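Local coordinates for protein fructose-1,6-bisphosphatase (Pyrococcus furiosus, PDB 1XI6) that removes the 1-phosphate of fructose 1,6-bisphosphate to give fructose 6-phosphate, with magnesium as cofactor, and acts weakly in vitro on other sugar and polyol phosphates, at residues 112-117 against 214-219; 12-17 against 118-123; 131-136 against 184-189. One frame throughout, in Å; residues are numbered along the deposited sequence.

Interaction 1: 112-117 against 214-219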
loop_
_atom_site.group_PDB
_atom_site.type_symbol
_atom_site.label_atom_id
_atom_site.label_comp_id
_atom_site.label_asym_id
_atom_site.label_seq_id
_atom_site.Cartn_x
_atom_site.Cartn_y
_atom_site.Cartn_z
ATOM N N ALA A 112 0.364 3.356 7.436
ATOM C CA ALA A 112 0.330 4.800 7.190
ATOM C C ALA A 112 -0.058 5.531 8.478
ATOM O O ALA A 112 -1.082 5.229 9.081
ATOM C CB ALA A 112 -0.626 5.135 6.045
ATOM N N VAL A 113 0.779 6.477 8.894
ATOM C CA VAL A 113 0.642 7.164 10.187
ATOM C C VAL A 113 0.312 8.638 9.989
ATOM O O VAL A 113 1.086 9.395 9.386
ATOM C CB VAL A 113 1.937 7.040 11.040
ATOM C CG1 VAL A 113 1.866 7.910 12.294
ATOM C CG2 VAL A 113 2.195 5.590 11.414
ATOM N N PHE A 114 -0.843 9.035 10.507
ATOM C CA PHE A 114 -1.291 10.419 10.416
ATOM C C PHE A 114 -1.234 11.105 11.771
ATOM O O PHE A 114 -1.557 10.504 12.802
ATOM C CB PHE A 114 -2.711 10.488 9.863
ATOM C CG PHE A 114 -2.845 9.981 8.459
ATOM C CD1 PHE A 114 -2.919 8.609 8.196
ATOM C CD2 PHE A 114 -2.917 10.870 7.394
ATOM C CE1 PHE A 114 -3.050 8.134 6.885
ATOM C CE2 PHE A 114 -3.049 10.403 6.082
ATOM C CZ PHE A 114 -3.113 9.034 5.831
ATOM N N LYS A 115 -0.796 12.360 11.751
ATOM C CA LYS A 115 -0.943 13.265 12.882
ATOM C C LYS A 115 -2.092 14.191 12.524
ATOM O O LYS A 115 -1.932 15.113 11.715
ATOM C CB LYS A 115 0.341 14.058 13.116
ATOM C CG LYS A 115 0.297 14.925 14.347
ATOM C CD LYS A 115 1.581 15.700 14.526
ATOM C CE LYS A 115 1.861 15.926 15.997
ATOM N NZ LYS A 115 2.523 17.238 16.234
ATOM N N LYS A 116 -3.251 13.928 13.122
ATOM C CA LYS A 116 -4.501 14.611 12.766
ATOM C C LYS A 116 -4.888 14.253 11.326
ATOM O O LYS A 116 -5.267 13.106 11.066
ATOM C CB LYS A 116 -4.434 16.135 13.026
ATOM C CG LYS A 116 -4.394 16.515 14.522
ATOM C CD LYS A 116 -4.201 18.015 14.766
ATOM C CE LYS A 116 -2.723 18.391 14.977
ATOM N NZ LYS A 116 -2.505 19.872 15.099
ATOM N N ASP A 117 -4.781 15.195 10.393
ATOM C CA ASP A 117 -5.178 14.922 9.001
ATOM C C ASP A 117 -4.012 14.925 7.997
ATOM O O ASP A 117 -4.183 14.570 6.829
ATOM C CB ASP A 117 -6.316 15.866 8.557
ATOM C CG ASP A 117 -7.713 15.233 8.711
ATOM O OD1 ASP A 117 -7.910 14.365 9.596
ATOM O OD2 ASP A 117 -8.631 15.603 7.940
ATOM N N GLY A 214 0.886 3.370 0.054
ATOM C CA GLY A 214 1.405 3.392 -1.305
ATOM C C GLY A 214 1.255 4.721 -2.021
ATOM O O GLY A 214 2.106 5.070 -2.843
ATOM N N THR A 215 0.175 5.453 -1.724
ATOM C CA THR A 215 -0.015 6.824 -2.224
ATOM C C THR A 215 1.040 7.757 -1.640
ATOM O O THR A 215 1.698 8.499 -2.368
ATOM C CB THR A 215 -1.401 7.398 -1.865
ATOM O OG1 THR A 215 -2.430 6.569 -2.411
ATOM N N ILE A 216 1.198 7.705 -0.321
ATOM C CA ILE A 216 2.135 8.567 0.375
ATOM C C ILE A 216 3.538 8.357 -0.181
ATOM O O ILE A 216 4.201 9.329 -0.552
ATOM C CB ILE A 216 2.076 8.365 1.905
ATOM C CG1 ILE A 216 0.675 8.708 2.415
ATOM C CG2 ILE A 216 3.136 9.203 2.611
ATOM C CD1 ILE A 216 0.325 8.101 3.761
ATOM N N ILE A 217 3.970 7.096 -0.263
ATOM C CA ILE A 217 5.316 6.748 -0.751
ATOM C C ILE A 217 5.510 7.188 -2.212
ATOM O O ILE A 217 6.531 7.787 -2.545
ATOM C CB ILE A 217 5.648 5.239 -0.509
ATOM C CG1 ILE A 217 5.792 4.974 1.000
ATOM C CG2 ILE A 217 6.914 4.820 -1.242
ATOM C CD1 ILE A 217 5.630 3.529 1.449
ATOM N N ALA A 218 4.523 6.917 -3.061
ATOM C CA ALA A 218 4.589 7.296 -4.472
ATOM C C ALA A 218 4.581 8.812 -4.669
ATOM O O ALA A 218 5.379 9.333 -5.460
ATOM C CB ALA A 218 3.468 6.649 -5.258
ATOM N N LYS A 219 3.696 9.516 -3.954
ATOM C CA LYS A 219 3.618 10.980 -4.058
ATOM C C LYS A 219 4.960 11.589 -3.676
ATOM O O LYS A 219 5.475 12.439 -4.398
ATOM C CB LYS A 219 2.473 11.565 -3.213
#
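Ile216 reaches from helix 208-219 onto strand 108-115 with the end of its longer branch, the CD1 methyl settling beside Ala112 and the far end of the Phe114 ring. CD1 is 3.9 Å from Ala112 CB and 4.1 Å from Phe114 CZ, and it alone makes the close side-chain approaches to the strand. CG1 lies beside the backbone N of Ile216 (chi1 -61°) and the branch then runs on nearly extended, which carries the methyl to the strand across a CA separation of 8.0 Å between Ala112 and Ile216.

The two strand residues meet this methyl differently. Ala112 points its CB toward the helix, so that methyl meets methyl. Phe114, two residues on and on the same face of the strand, sets out from its backbone beside the helix rather than at it, and only the ring tip swings in. CZ is its nearest atom to CD1. Ala112 CB and Phe114 CE1 also touch within the strand, at 3.9 Å, and the methyl of Ile216 rests against both.

The contact is buried, small and wholly apolar, helix-on-sheet packing by dispersion. Within the helix, Ala218 N bonds to Gly214 O at 3.0 Å; in the sheet, the backbones of Ala112 and Phe114 pair with those of Ile90 and Thr88. The side chain of Asp92, a probable magnesium ligand by similarity, is about 8 Å from that of Ala112. Ala112 also packs on Ala212 and Ala213 of the same helix, while Phe114 meets Phe237 edge-to-face. Strand 108-115 lies between strands 87-92 and 118-126, and Ile216 extends over the latter to Pro119 and Ala122.

Interaction 2: 12-17 against 118-123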
loop_
_atom_site.group_PDB
_atom_site.type_symbol
_atom_site.label_atom_id
_atom_site.label_comp_id
_atom_site.label_asym_id
_atom_site.label_seq_id
_atom_site.Cartn_x
_atom_site.Cartn_y
_atom_site.Cartn_z
ATOM N N LYS A 12 11.686 8.473 14.375
ATOM C CA LYS A 12 12.471 7.485 15.128
ATOM C C LYS A 12 11.589 6.515 15.913
ATOM O O LYS A 12 11.892 5.318 15.986
ATOM C CB LYS A 12 13.457 8.193 16.071
ATOM C CG LYS A 12 14.375 7.274 16.884
ATOM N N PHE A 13 10.499 7.033 16.484
ATOM C CA PHE A 13 9.550 6.201 17.217
ATOM C C PHE A 13 8.781 5.273 16.276
ATOM O O PHE A 13 8.693 4.071 16.537
ATOM C CB PHE A 13 8.587 7.050 18.064
ATOM C CG PHE A 13 7.516 6.246 18.759
ATOM C CD1 PHE A 13 6.207 6.230 18.266
ATOM C CD2 PHE A 13 7.812 5.498 19.893
ATOM C CE1 PHE A 13 5.200 5.480 18.901
ATOM C CE2 PHE A 13 6.821 4.743 20.535
ATOM C CZ PHE A 13 5.508 4.736 20.037
ATOM N N TRP A 14 8.238 5.830 15.194
ATOM C CA TRP A 14 7.410 5.051 14.271
ATOM C C TRP A 14 8.214 4.048 13.461
ATOM O O TRP A 14 7.755 2.924 13.242
ATOM C CB TRP A 14 6.578 5.959 13.363
ATOM C CG TRP A 14 5.529 6.685 14.128
ATOM C CD1 TRP A 14 5.489 8.026 14.394
ATOM C CD2 TRP A 14 4.378 6.112 14.764
ATOM N NE1 TRP A 14 4.377 8.324 15.146
ATOM C CE2 TRP A 14 3.679 7.170 15.391
ATOM C CE3 TRP A 14 3.866 4.806 14.861
ATOM C CZ2 TRP A 14 2.491 6.967 16.110
ATOM C CZ3 TRP A 14 2.680 4.598 15.579
ATOM C CH2 TRP A 14 2.008 5.678 16.194
ATOM N N ARG A 15 9.411 4.449 13.034
ATOM C CA ARG A 15 10.337 3.535 12.381
ATOM C C ARG A 15 10.535 2.292 13.262
ATOM O O ARG A 15 10.401 1.173 12.776
ATOM C CB ARG A 15 11.665 4.230 12.058
ATOM C CG ARG A 15 12.591 3.426 11.151
ATOM C CD ARG A 15 13.870 4.181 10.761
ATOM N NE ARG A 15 13.603 5.274 9.820
ATOM C CZ ARG A 15 13.610 6.575 10.126
ATOM N NH1 ARG A 15 13.882 6.996 11.361
ATOM N NH2 ARG A 15 13.344 7.468 9.183
ATOM N N GLU A 16 10.804 2.500 14.554
ATOM C CA GLU A 16 11.094 1.409 15.488
ATOM C C GLU A 16 9.923 0.428 15.619
ATOM O O GLU A 16 10.128 -0.793 15.697
ATOM C CB GLU A 16 11.515 1.958 16.860
ATOM N N VAL A 17 8.707 0.971 15.629
ATOM C CA VAL A 17 7.478 0.179 15.733
ATOM C C VAL A 17 7.295 -0.688 14.479
ATOM O O VAL A 17 6.958 -1.882 14.575
ATOM C CB VAL A 17 6.239 1.098 16.020
ATOM C CG1 VAL A 17 4.921 0.458 15.597
ATOM C CG2 VAL A 17 6.190 1.465 17.496
ATOM N N LYS A 118 -2.829 15.325 8.453
ATOM C CA LYS A 118 -1.636 15.255 7.622
ATOM C C LYS A 118 -0.944 13.907 7.842
ATOM O O LYS A 118 -0.758 13.496 8.997
ATOM C CB LYS A 118 -0.679 16.416 7.927
ATOM N N PRO A 119 -0.592 13.198 6.743
ATOM C CA PRO A 119 0.306 12.042 6.807
ATOM C C PRO A 119 1.705 12.454 7.240
ATOM O O PRO A 119 2.202 13.480 6.787
ATOM C CB PRO A 119 0.331 11.543 5.360
ATOM C CG PRO A 119 -0.037 12.717 4.542
ATOM C CD PRO A 119 -1.050 13.442 5.363
ATOM N N ILE A 120 2.324 11.674 8.121
ATOM C CA ILE A 120 3.690 11.973 8.584
ATOM C C ILE A 120 4.689 10.840 8.333
ATOM O O ILE A 120 5.896 11.069 8.358
ATOM C CB ILE A 120 3.750 12.396 10.090
ATOM C CG1 ILE A 120 3.245 11.281 11.021
ATOM C CG2 ILE A 120 2.993 13.709 10.315
ATOM C CD1 ILE A 120 3.977 11.228 12.358
ATOM N N TYR A 121 4.177 9.631 8.095
ATOM C CA TYR A 121 4.998 8.431 7.931
ATOM C C TYR A 121 4.197 7.313 7.295
ATOM O O TYR A 121 3.045 7.059 7.671
ATOM C CB TYR A 121 5.526 7.952 9.284
ATOM C CG TYR A 121 6.701 7.006 9.216
ATOM C CD1 TYR A 121 6.682 5.803 9.905
ATOM C CD2 TYR A 121 7.840 7.321 8.474
ATOM C CE1 TYR A 121 7.761 4.932 9.865
ATOM C CE2 TYR A 121 8.928 6.452 8.422
ATOM C CZ TYR A 121 8.877 5.261 9.120
ATOM O OH TYR A 121 9.945 4.404 9.072
ATOM N N ALA A 122 4.815 6.655 6.322
ATOM C CA ALA A 122 4.229 5.487 5.687
ATOM C C ALA A 122 5.342 4.509 5.368
ATOM O O ALA A 122 6.439 4.915 5.002
ATOM C CB ALA A 122 3.455 5.873 4.433
ATOM N N ILE A 123 5.058 3.222 5.540
ATOM C CA ILE A 123 5.997 2.166 5.173
ATOM C C ILE A 123 5.342 1.052 4.363
ATOM O O ILE A 123 4.163 0.747 4.535
ATOM C CB ILE A 123 6.708 1.540 6.394
ATOM C CG1 ILE A 123 5.699 0.836 7.304
ATOM C CG2 ILE A 123 7.509 2.598 7.153
ATOM C CD1 ILE A 123 6.112 -0.555 7.716
#
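Trp14 lies on the strand-facing side of helix 11-28 and touches two consecutive residues of strand 118-126. Its CB is 3.5 Å from Tyr121 CD1, beside the phenol ring, while the pyrrole side of the indole reaches Ile120, with NE1 4.0 Å from Ile120 CD1. The Trp14 and Ile120 side chains run roughly perpendicular, and Phe13, from the same helix, lays its CD1 over the centre of one indole face. Next in sequence, Arg15 passes the phenol end: its CB and CG each lie 3.5 Å from Tyr121 OH, and the guanidinium plane stands 77° from the phenol ring. Tyr121 gets there because its CG is anti to the backbone N (chi1 -162°), sending the ring out to the helix backbone, where CE1 comes 3.6 Å from Arg15 N. The polar ends share a partner on the next strand: Glu134 OE2 takes a salt bridge from Arg15 NE and a hydrogen bond with Tyr121 OH, probably holding both in place.

A classic beta bulge, Ile120 and Tyr121 opposite Val113, lets two successive side chains face the helix. The axes of the two short segments come within 9.5 Å, their directions 29° apart. Helix 11-28 thus covers one face of the sheet over strands 108-115, 118-126 and 131-136, whereas Ala122 meets helix 208-219 on the other face.

Interaction 3: 131-136 against 184-189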
loop_
_atom_site.group_PDB
_atom_site.type_symbol
_atom_site.label_atom_id
_atom_site.label_comp_id
_atom_site.label_asym_id
_atom_site.label_seq_id
_atom_site.Cartn_x
_atom_site.Cartn_y
_atom_site.Cartn_z
ATOM N N ARG A 131 12.659 -5.550 1.163
ATOM C CA ARG A 131 12.677 -4.144 0.803
ATOM C C ARG A 131 11.866 -3.308 1.763
ATOM O O ARG A 131 10.694 -3.585 2.005
ATOM C CB ARG A 131 12.161 -3.953 -0.617
ATOM C CG ARG A 131 13.180 -4.286 -1.669
ATOM C CD ARG A 131 12.707 -3.785 -2.984
ATOM N NE ARG A 131 13.498 -4.305 -4.087
ATOM C CZ ARG A 131 13.001 -4.986 -5.111
ATOM N NH1 ARG A 131 13.809 -5.404 -6.064
ATOM N NH2 ARG A 131 11.704 -5.244 -5.194
ATOM N N PHE A 132 12.511 -2.278 2.297
ATOM C CA PHE A 132 11.899 -1.400 3.276
ATOM C C PHE A 132 11.653 -0.036 2.663
ATOM O O PHE A 132 12.557 0.771 2.559
ATOM C CB PHE A 132 12.783 -1.324 4.521
ATOM C CG PHE A 132 12.195 -0.527 5.650
ATOM C CD1 PHE A 132 10.884 -0.730 6.066
ATOM C CD2 PHE A 132 12.966 0.418 6.314
ATOM C CE1 PHE A 132 10.348 0.009 7.112
ATOM C CE2 PHE A 132 12.445 1.162 7.362
ATOM C CZ PHE A 132 11.138 0.958 7.764
ATOM N N PHE A 133 10.419 0.198 2.238
ATOM C CA PHE A 133 10.036 1.465 1.626
ATOM C C PHE A 133 9.538 2.437 2.683
ATOM O O PHE A 133 8.730 2.083 3.542
ATOM C CB PHE A 133 8.929 1.276 0.589
ATOM C CG PHE A 133 9.309 0.422 -0.579
ATOM C CD1 PHE A 133 9.057 -0.953 -0.565
ATOM C CD2 PHE A 133 9.889 0.990 -1.715
ATOM C CE1 PHE A 133 9.399 -1.751 -1.655
ATOM C CE2 PHE A 133 10.232 0.204 -2.813
ATOM C CZ PHE A 133 9.991 -1.168 -2.787
ATOM N N GLU A 134 10.020 3.671 2.602
ATOM C CA GLU A 134 9.607 4.719 3.524
ATOM C C GLU A 134 9.071 5.933 2.796
ATOM O O GLU A 134 9.640 6.375 1.809
ATOM C CB GLU A 134 10.752 5.108 4.442
ATOM C CG GLU A 134 10.877 4.206 5.640
ATOM C CD GLU A 134 12.108 4.517 6.458
ATOM O OE1 GLU A 134 13.231 4.293 5.952
ATOM O OE2 GLU A 134 11.962 4.985 7.608
ATOM N N GLY A 135 7.959 6.459 3.289
ATOM C CA GLY A 135 7.368 7.682 2.759
ATOM C C GLY A 135 7.297 8.686 3.884
ATOM O O GLY A 135 6.495 8.526 4.809
ATOM N N ILE A 136 8.148 9.708 3.803
ATOM C CA ILE A 136 8.328 10.684 4.879
ATOM C C ILE A 136 8.112 12.108 4.334
ATOM O O ILE A 136 9.031 12.697 3.730
ATOM C CB ILE A 136 9.732 10.536 5.536
ATOM C CG1 ILE A 136 9.991 9.073 5.945
ATOM C CG2 ILE A 136 9.875 11.496 6.716
ATOM C CD1 ILE A 136 11.445 8.727 6.269
ATOM N N ILE A 184 -1.654 -4.187 -4.836
ATOM C CA ILE A 184 -1.636 -2.808 -5.340
ATOM C C ILE A 184 -0.805 -1.831 -4.490
ATOM O O ILE A 184 -0.159 -0.920 -5.028
ATOM C CB ILE A 184 -3.067 -2.269 -5.605
ATOM C CG1 ILE A 184 -2.989 -0.983 -6.431
ATOM C CG2 ILE A 184 -3.847 -2.089 -4.286
ATOM C CD1 ILE A 184 -4.248 -0.638 -7.166
ATOM N N ALA A 185 -0.825 -2.032 -3.172
ATOM C CA ALA A 185 0.064 -1.319 -2.253
ATOM C C ALA A 185 1.497 -1.454 -2.754
ATOM O O ALA A 185 2.233 -0.470 -2.815
ATOM N N LEU A 186 1.870 -2.672 -3.141
ATOM C CA LEU A 186 3.231 -2.980 -3.548
ATOM C C LEU A 186 3.573 -2.405 -4.914
ATOM O O LEU A 186 4.681 -1.911 -5.121
ATOM C CB LEU A 186 3.478 -4.490 -3.512
ATOM C CG LEU A 186 4.914 -4.984 -3.693
ATOM C CD1 LEU A 186 5.864 -4.294 -2.740
ATOM C CD2 LEU A 186 4.974 -6.467 -3.513
ATOM N N GLU A 187 2.626 -2.464 -5.841
ATOM C CA GLU A 187 2.849 -1.949 -7.183
ATOM C C GLU A 187 3.130 -0.449 -7.171
ATOM O O GLU A 187 3.997 0.021 -7.899
ATOM C CB GLU A 187 1.677 -2.312 -8.081
ATOM C CG GLU A 187 1.789 -3.727 -8.611
ATOM C CD GLU A 187 0.447 -4.367 -8.873
ATOM O OE1 GLU A 187 0.019 -4.436 -10.048
ATOM O OE2 GLU A 187 -0.186 -4.804 -7.897
ATOM N N LEU A 188 2.410 0.284 -6.323
ATOM C CA LEU A 188 2.676 1.702 -6.069
ATOM C C LEU A 188 4.100 1.959 -5.572
ATOM O O LEU A 188 4.719 2.960 -5.942
ATOM C CB LEU A 188 1.667 2.273 -5.065
ATOM C CG LEU A 188 0.197 2.408 -5.487
ATOM C CD1 LEU A 188 -0.702 2.612 -4.277
ATOM C CD2 LEU A 188 -0.004 3.530 -6.507
ATOM N N ALA A 189 4.616 1.055 -4.739
ATOM C CA ALA A 189 5.992 1.157 -4.238
ATOM C C ALA A 189 6.998 0.922 -5.357
ATOM O O ALA A 189 8.089 1.489 -5.340
ATOM C CB ALA A 189 6.235 0.191 -3.067
#
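A CH-pi contact pins helix 184-193 to strand 131-136 in the layered alpha-beta sandwich of the inositol monophosphatase superfamily. The Ala189 methyl sits squarely over one face of the Phe133 ring: CB is 3.7 Å from the centroid and only 1° off the ring normal, so all six ring carbons lie at much the same distance from it. Phe133 CB points toward the helix, and with CG anti to the carbonyl carbon (chi1 -63°) the ring turns one face to Ala189.

Looser apolar packing adds to this. Leu186, one turn earlier, brings CD1 to 4.5 Å from Phe133 CE1, and Met193, further along the helix, also touches Phe133.

Polar bonds hold the helix from elsewhere. Leu186 N is hydrogen-bonded to Asp95 OD1, and Asp95 is, by similarity, a ligand of magnesium and substrate; Ile184 probably lines the substrate site as well. Glu187 ties the helix to Ser161 and Tyr163. Beside the methyl, the ring also meets the backbone, Phe133 CE2 lying 3.6 Å from Ala189 O.

How the interactions relate
The three interactions dress two faces of one sheet along its neighbouring strands 108-115, 118-126 and 131-136. Interactions 1 and 3 are buried and apolar across their segments, setting helices 208-219 and 184-193 against the face nearer the probable metal and substrate sites; these helices also touch, Leu188 CB packing on Gly214 O. Interaction 2 lies on the other face, farther out and only partly buried, and adds to its aromatic packing an arginine whose charge is met by Glu134 of the next strand. Backbone hydrogen bonds join the sets: Val113 pairs with Ile120 and Tyr121, and Ala122 O with Gly135 N. Glu134 turns to the opposite face from Phe133.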